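Local coordinates for protein Isomerase/lactonizing enzyme (Agrobacterium fabrum str. C58, PDB 2NQL) that belongs to the enolase superfamily, pairing an alpha/beta capping domain with a barrel domain, and holds a sodium ion in the crystal, at residues G65-V73 and H315-F323. Numbering follows the deposited sequence.
With GOL (glycerol), chain K.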
ATOM      1  N   GLY A  65       1.641  12.483 -24.085  1.00 18.56           N
ATOM      2  CA  GLY A  65       2.303  12.679 -22.805  1.00 18.74           C
ATOM      3  C   GLY A  65       2.874  11.341 -22.344  1.00 19.24           C
ATOM      4  O   GLY A  65       2.360  10.270 -22.700  1.00 18.68           O
ATOM      5  N   TRP A  66       3.955  11.403 -21.583  1.00 16.36           N
ATOM      6  CA  TRP A  66       4.577  10.202 -21.032  1.00 16.65           C
ATOM      7  C   TRP A  66       4.691  10.270 -19.518  1.00 17.44           C
ATOM      8  O   TRP A  66       5.003  11.335 -18.935  1.00 16.05           O
ATOM      9  CB  TRP A  66       5.982   9.980 -21.631  1.00 19.42           C
ATOM     10  CG  TRP A  66       5.965   9.466 -23.056  1.00 18.87           C
ATOM     11  CD1 TRP A  66       5.975  10.217 -24.210  1.00 14.66           C
ATOM     12  CD2 TRP A  66       5.992   8.097 -23.470  1.00 17.69           C
ATOM     13  NE1 TRP A  66       5.997   9.397 -25.303  1.00 19.92           N
ATOM     14  CE2 TRP A  66       5.994   8.092 -24.885  1.00 20.53           C
ATOM     15  CE3 TRP A  66       5.986   6.865 -22.782  1.00 13.47           C
ATOM     16  CZ2 TRP A  66       6.031   6.905 -25.630  1.00 19.41           C
ATOM     17  CZ3 TRP A  66       6.014   5.678 -23.533  1.00 15.80           C
ATOM     18  CH2 TRP A  66       6.033   5.709 -24.928  1.00 16.95           C
ATOM     19  N   GLY A  67       4.450   9.124 -18.873  1.00 16.13           N
ATOM     20  CA  GLY A  67       4.684   8.992 -17.452  1.00 13.65           C
ATOM     21  C   GLY A  67       5.456   7.703 -17.199  1.00 11.94           C
ATOM     22  O   GLY A  67       5.636   6.893 -18.110  1.00 14.73           O
ATOM     23  N   GLU A  68       5.875   7.505 -15.954  1.00 14.23           N
ATOM     24  CA  GLU A  68       6.691   6.341 -15.600  1.00 15.91           C
ATOM     25  C   GLU A  68       6.576   6.065 -14.105  1.00 13.96           C
ATOM     26  O   GLU A  68       6.383   6.986 -13.312  1.00 15.80           O
ATOM     27  CB  GLU A  68       8.163   6.611 -15.989  1.00 14.97           C
ATOM     28  CG  GLU A  68       9.102   5.367 -15.947  1.00 12.60           C
ATOM     29  CD  GLU A  68      10.586   5.724 -16.108  1.00 20.45           C
ATOM     30  OE1 GLU A  68      10.942   6.922 -16.028  1.00 19.20           O
ATOM     31  OE2 GLU A  68      11.397   4.783 -16.261  1.00 18.44           O
ATOM     32  N   THR A  69       6.698   4.795 -13.720  1.00 12.95           N
ATOM     33  CA  THR A  69       6.771   4.433 -12.317  1.00 15.74           C
ATOM     34  C   THR A  69       7.661   3.188 -12.204  1.00 13.87           C
ATOM     35  O   THR A  69       8.199   2.722 -13.203  1.00 15.77           O
ATOM     36  CB  THR A  69       5.338   4.171 -11.716  1.00 13.69           C
ATOM     37  OG1 THR A  69       5.421   3.955 -10.310  1.00 15.64           O
ATOM     38  CG2 THR A  69       4.614   2.999 -12.418  1.00 16.47           C
ATOM     39  N   TYR A  70       7.790   2.680 -10.990  1.00 11.98           N
ATOM     40  CA  TYR A  70       8.569   1.484 -10.707  1.00 14.86           C
ATOM     41  C   TYR A  70       8.035   0.323 -11.509  1.00 19.42           C
ATOM     42  O   TYR A  70       6.825   0.132 -11.642  1.00 16.15           O
ATOM     43  CB  TYR A  70       8.510   1.147  -9.223  1.00 17.06           C
ATOM     44  CG  TYR A  70       9.553   1.874  -8.403  1.00 15.22           C
ATOM     45  CD1 TYR A  70       9.574   3.274  -8.335  1.00 18.20           C
ATOM     46  CD2 TYR A  70      10.534   1.162  -7.701  1.00 19.43           C
ATOM     47  CE1 TYR A  70      10.544   3.945  -7.572  1.00 18.83           C
ATOM     48  CE2 TYR A  70      11.502   1.832  -6.929  1.00 16.73           C
ATOM     49  CZ  TYR A  70      11.494   3.218  -6.880  1.00 20.37           C
ATOM     50  OH  TYR A  70      12.431   3.892  -6.115  1.00 21.29           O
ATOM     51  N   GLY A  71       8.959  -0.432 -12.072  1.00 15.28           N
ATOM     52  CA  GLY A  71       8.622  -1.677 -12.729  1.00 15.59           C
ATOM     53  C   GLY A  71       9.599  -2.790 -12.420  1.00 15.44           C
ATOM     54  O   GLY A  71       9.502  -3.836 -13.040  1.00 15.49           O
ATOM     55  N   ILE A  72      10.511  -2.589 -11.465  1.00 15.78           N
ATOM     56  CA  ILE A  72      11.488  -3.642 -11.129  1.00 17.96           C
ATOM     57  C   ILE A  72      10.875  -4.972 -10.681  1.00 21.23           C
ATOM     58  O   ILE A  72      11.387  -6.058 -11.009  1.00 17.95           O
ATOM     59  CB  ILE A  72      12.577  -3.199 -10.121  1.00 19.01           C
ATOM     60  CG1 ILE A  72      11.978  -2.468  -8.910  1.00 19.93           C
ATOM     61  CG2 ILE A  72      13.664  -2.363 -10.838  1.00 21.27           C
ATOM     62  CD1 ILE A  72      12.894  -2.499  -7.702  1.00 23.07           C
ATOM     63  N   VAL A  73       9.761  -4.884  -9.949  1.00 16.64           N
ATOM     64  CA  VAL A  73       9.148  -6.075  -9.365  1.00 16.74           C
ATOM     65  C   VAL A  73       7.676  -6.148  -9.787  1.00 16.94           C
ATOM     66  O   VAL A  73       6.920  -5.196  -9.563  1.00 18.59           O
ATOM     67  CB  VAL A  73       9.288  -6.082  -7.835  1.00 21.20           C
ATOM     68  CG1 VAL A  73       8.665  -7.364  -7.242  1.00 19.64           C
ATOM     69  CG2 VAL A  73      10.774  -5.991  -7.410  1.00 20.62           C
ATOM     70  N   HIS A 315      14.993  11.798  -3.851  1.00 21.61           N
ATOM     71  CA  HIS A 315      15.612  10.533  -4.186  1.00 19.00           C
ATOM     72  C   HIS A 315      15.722  10.387  -5.709  1.00 17.98           C
ATOM     73  O   HIS A 315      15.028  11.078  -6.488  1.00 19.78           O
ATOM     74  CB  HIS A 315      14.674   9.463  -3.590  1.00 17.99           C
ATOM     75  CG  HIS A 315      15.120   8.041  -3.767  1.00 20.02           C
ATOM     76  ND1 HIS A 315      14.527   7.188  -4.671  1.00 20.96           N
ATOM     77  CD2 HIS A 315      16.044   7.305  -3.111  1.00 29.68           C
ATOM     78  CE1 HIS A 315      15.079   5.992  -4.575  1.00 19.45           C
ATOM     79  NE2 HIS A 315      15.996   6.033  -3.627  1.00 25.49           N
ATOM     80  N   ALA A 316      16.593   9.474  -6.128  1.00 17.39           N
ATOM     81  CA  ALA A 316      16.688   9.049  -7.523  1.00 19.91           C
ATOM     82  C   ALA A 316      16.992   7.556  -7.585  1.00 17.77           C
ATOM     83  O   ALA A 316      17.553   6.969  -6.631  1.00 21.61           O
ATOM     84  CB  ALA A 316      17.787   9.863  -8.267  1.00 19.84           C
ATOM     85  N   THR A 317      16.642   6.943  -8.706  1.00 19.47           N
ATOM     86  CA  THR A 317      16.630   5.503  -8.806  1.00 19.57           C
ATOM     87  C   THR A 317      16.707   5.006 -10.248  1.00 20.53           C
ATOM     88  O   THR A 317      16.732   5.797 -11.188  1.00 21.38           O
ATOM     89  CB  THR A 317      15.395   4.910  -8.062  1.00 22.71           C
ATOM     90  OG1 THR A 317      15.574   3.498  -7.929  1.00 27.62           O
ATOM     91  CG2 THR A 317      14.112   5.190  -8.801  1.00 18.29           C
ATOM     92  N   VAL A 318      16.756   3.684 -10.408  1.00 20.58           N
ATOM     93  CA  VAL A 318      16.656   3.015 -11.695  1.00 21.31           C
ATOM     94  C   VAL A 318      15.374   3.455 -12.406  1.00 19.58           C
ATOM     95  O   VAL A 318      14.284   3.390 -11.848  1.00 23.66           O
ATOM     96  CB  VAL A 318      16.639   1.473 -11.473  1.00 23.01           C
ATOM     97  CG1 VAL A 318      16.146   0.716 -12.706  1.00 28.15           C
ATOM     98  CG2 VAL A 318      18.044   0.992 -11.028  1.00 22.46           C
ATOM     99  N   GLY A 319      15.530   3.910 -13.636  1.00 21.22           N
ATOM    100  CA  GLY A 319      14.397   4.307 -14.451  1.00 23.02           C
ATOM    101  C   GLY A 319      14.921   4.841 -15.764  1.00 22.25           C
ATOM    102  O   GLY A 319      16.141   4.948 -15.948  1.00 21.24           O
ATOM    103  N   ALA A 320      14.009   5.148 -16.685  1.00 18.70           N
ATOM    104  CA  ALA A 320      14.385   5.554 -18.052  1.00 22.03           C
ATOM    105  C   ALA A 320      14.746   7.043 -18.113  1.00 26.22           C
ATOM    106  O   ALA A 320      15.444   7.488 -19.033  1.00 30.42           O
ATOM    107  CB  ALA A 320      13.250   5.250 -19.021  1.00 22.68           C
ATOM    108  N   GLY A 321      14.276   7.809 -17.133  1.00 17.85           N
ATOM    109  CA  GLY A 321      14.529   9.242 -17.117  1.00 18.30           C
ATOM    110  C   GLY A 321      13.234  10.052 -17.124  1.00 16.89           C
ATOM    111  O   GLY A 321      13.276  11.254 -16.918  1.00 16.78           O
ATOM    112  N   ILE A 322      12.086   9.394 -17.369  1.00 16.59           N
ATOM    113  CA  ILE A 322      10.781  10.102 -17.447  1.00 15.29           C
ATOM    114  C   ILE A 322      10.325  10.605 -16.058  1.00 20.87           C
ATOM    115  O   ILE A 322      10.052  11.809 -15.871  1.00 15.76           O
ATOM    116  CB  ILE A 322       9.675   9.206 -18.133  1.00 15.21           C
ATOM    117  CG1 ILE A 322      10.037   8.807 -19.590  1.00 19.86           C
ATOM    118  CG2 ILE A 322       8.258   9.820 -18.005  1.00 15.79           C
ATOM    119  CD1 ILE A 322      10.261   9.945 -20.549  1.00 23.43           C
ATOM    120  N   PHE A 323      10.233   9.701 -15.077  1.00 16.30           N
ATOM    121  CA  PHE A 323       9.990  10.169 -13.718  1.00 16.09           C
ATOM    122  C   PHE A 323      11.101  11.008 -13.091  1.00 18.21           C
ATOM    123  O   PHE A 323      10.824  11.852 -12.254  1.00 16.58           O
ATOM    124  CB  PHE A 323       9.383   9.120 -12.766  1.00 13.92           C
ATOM    125  CG  PHE A 323      10.290   7.941 -12.429  1.00 17.11           C
ATOM    126  CD1 PHE A 323      11.445   8.095 -11.656  1.00 19.67           C
ATOM    127  CD2 PHE A 323       9.916   6.657 -12.804  1.00 16.75           C
ATOM    128  CE1 PHE A 323      12.242   6.972 -11.309  1.00 21.15           C
ATOM    129  CE2 PHE A 323      10.696   5.530 -12.483  1.00 16.08           C
ATOM    130  CZ  PHE A 323      11.856   5.689 -11.726  1.00 19.70           C
TER
HETATM  131  C1  GOL K1107      16.298   2.667  -4.303  1.00 61.55           C
HETATM  132  O1  GOL K1107      16.322   3.139  -2.976  1.00 54.11           O
HETATM  133  C2  GOL K1107      15.198   1.632  -4.464  1.00 38.37           C
HETATM  134  O2  GOL K1107      14.034   2.290  -4.826  1.00 31.09           O
HETATM  135  C3  GOL K1107      15.522   0.792  -5.661  1.00 60.41           C
HETATM  136  O3  GOL K1107      14.658  -0.324  -5.669  1.00 27.47           O
HETATM  137  O   HOH W   1      13.114   8.064 -14.531  1.00 16.29           O
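Glu-68 of the capping-domain strand 64-70 reaches into the start of helix 322-331 of the barrel domain, a clear case of one carboxylate joining the two domains of an enolase-superfamily fold. Glu-68 CB sits against Ile-322 CB and 3.6 Å from Phe-323 CD2. With CG anti to the backbone N (chi1 -168°) and the rest of the chain extended, CG and CD then run along the CD2/CE2 side of the Phe-323 ring, the carboxylate turned 39° from the ring plane. At the tip the two oxygens divide the work. Glu-68 OE1 accepts the Phe-323 N-H on its anti lone pair at 3.0 Å, nearly straight at 164°, adds a weak, bent bond from Ile-322 N, and accepts a hydrogen bond from a water that in turn accepts one from Gly-321 N at the N-cap position. Backbone N-H groups at the helix start thus converge on OE1, one of them through water, which would probably favour a charged carboxylate. Alongside, Ile-322 CG2 packs 3.6 Å from Gly-67 C. Towards the sodium site, where His-315 lies beside the ion, Tyr-70 OH rests 3.4 Å from Thr-317 CG2 and donates to glycerol O2, while His-315, its ND1 hydrogen-bonded to Glu-289, donates from NE2 to glycerol O1. Ser-52 on the adjacent strand also holds Glu-68 OE2, whose syn lone pair receives Ala-320 N at 2.7 Å.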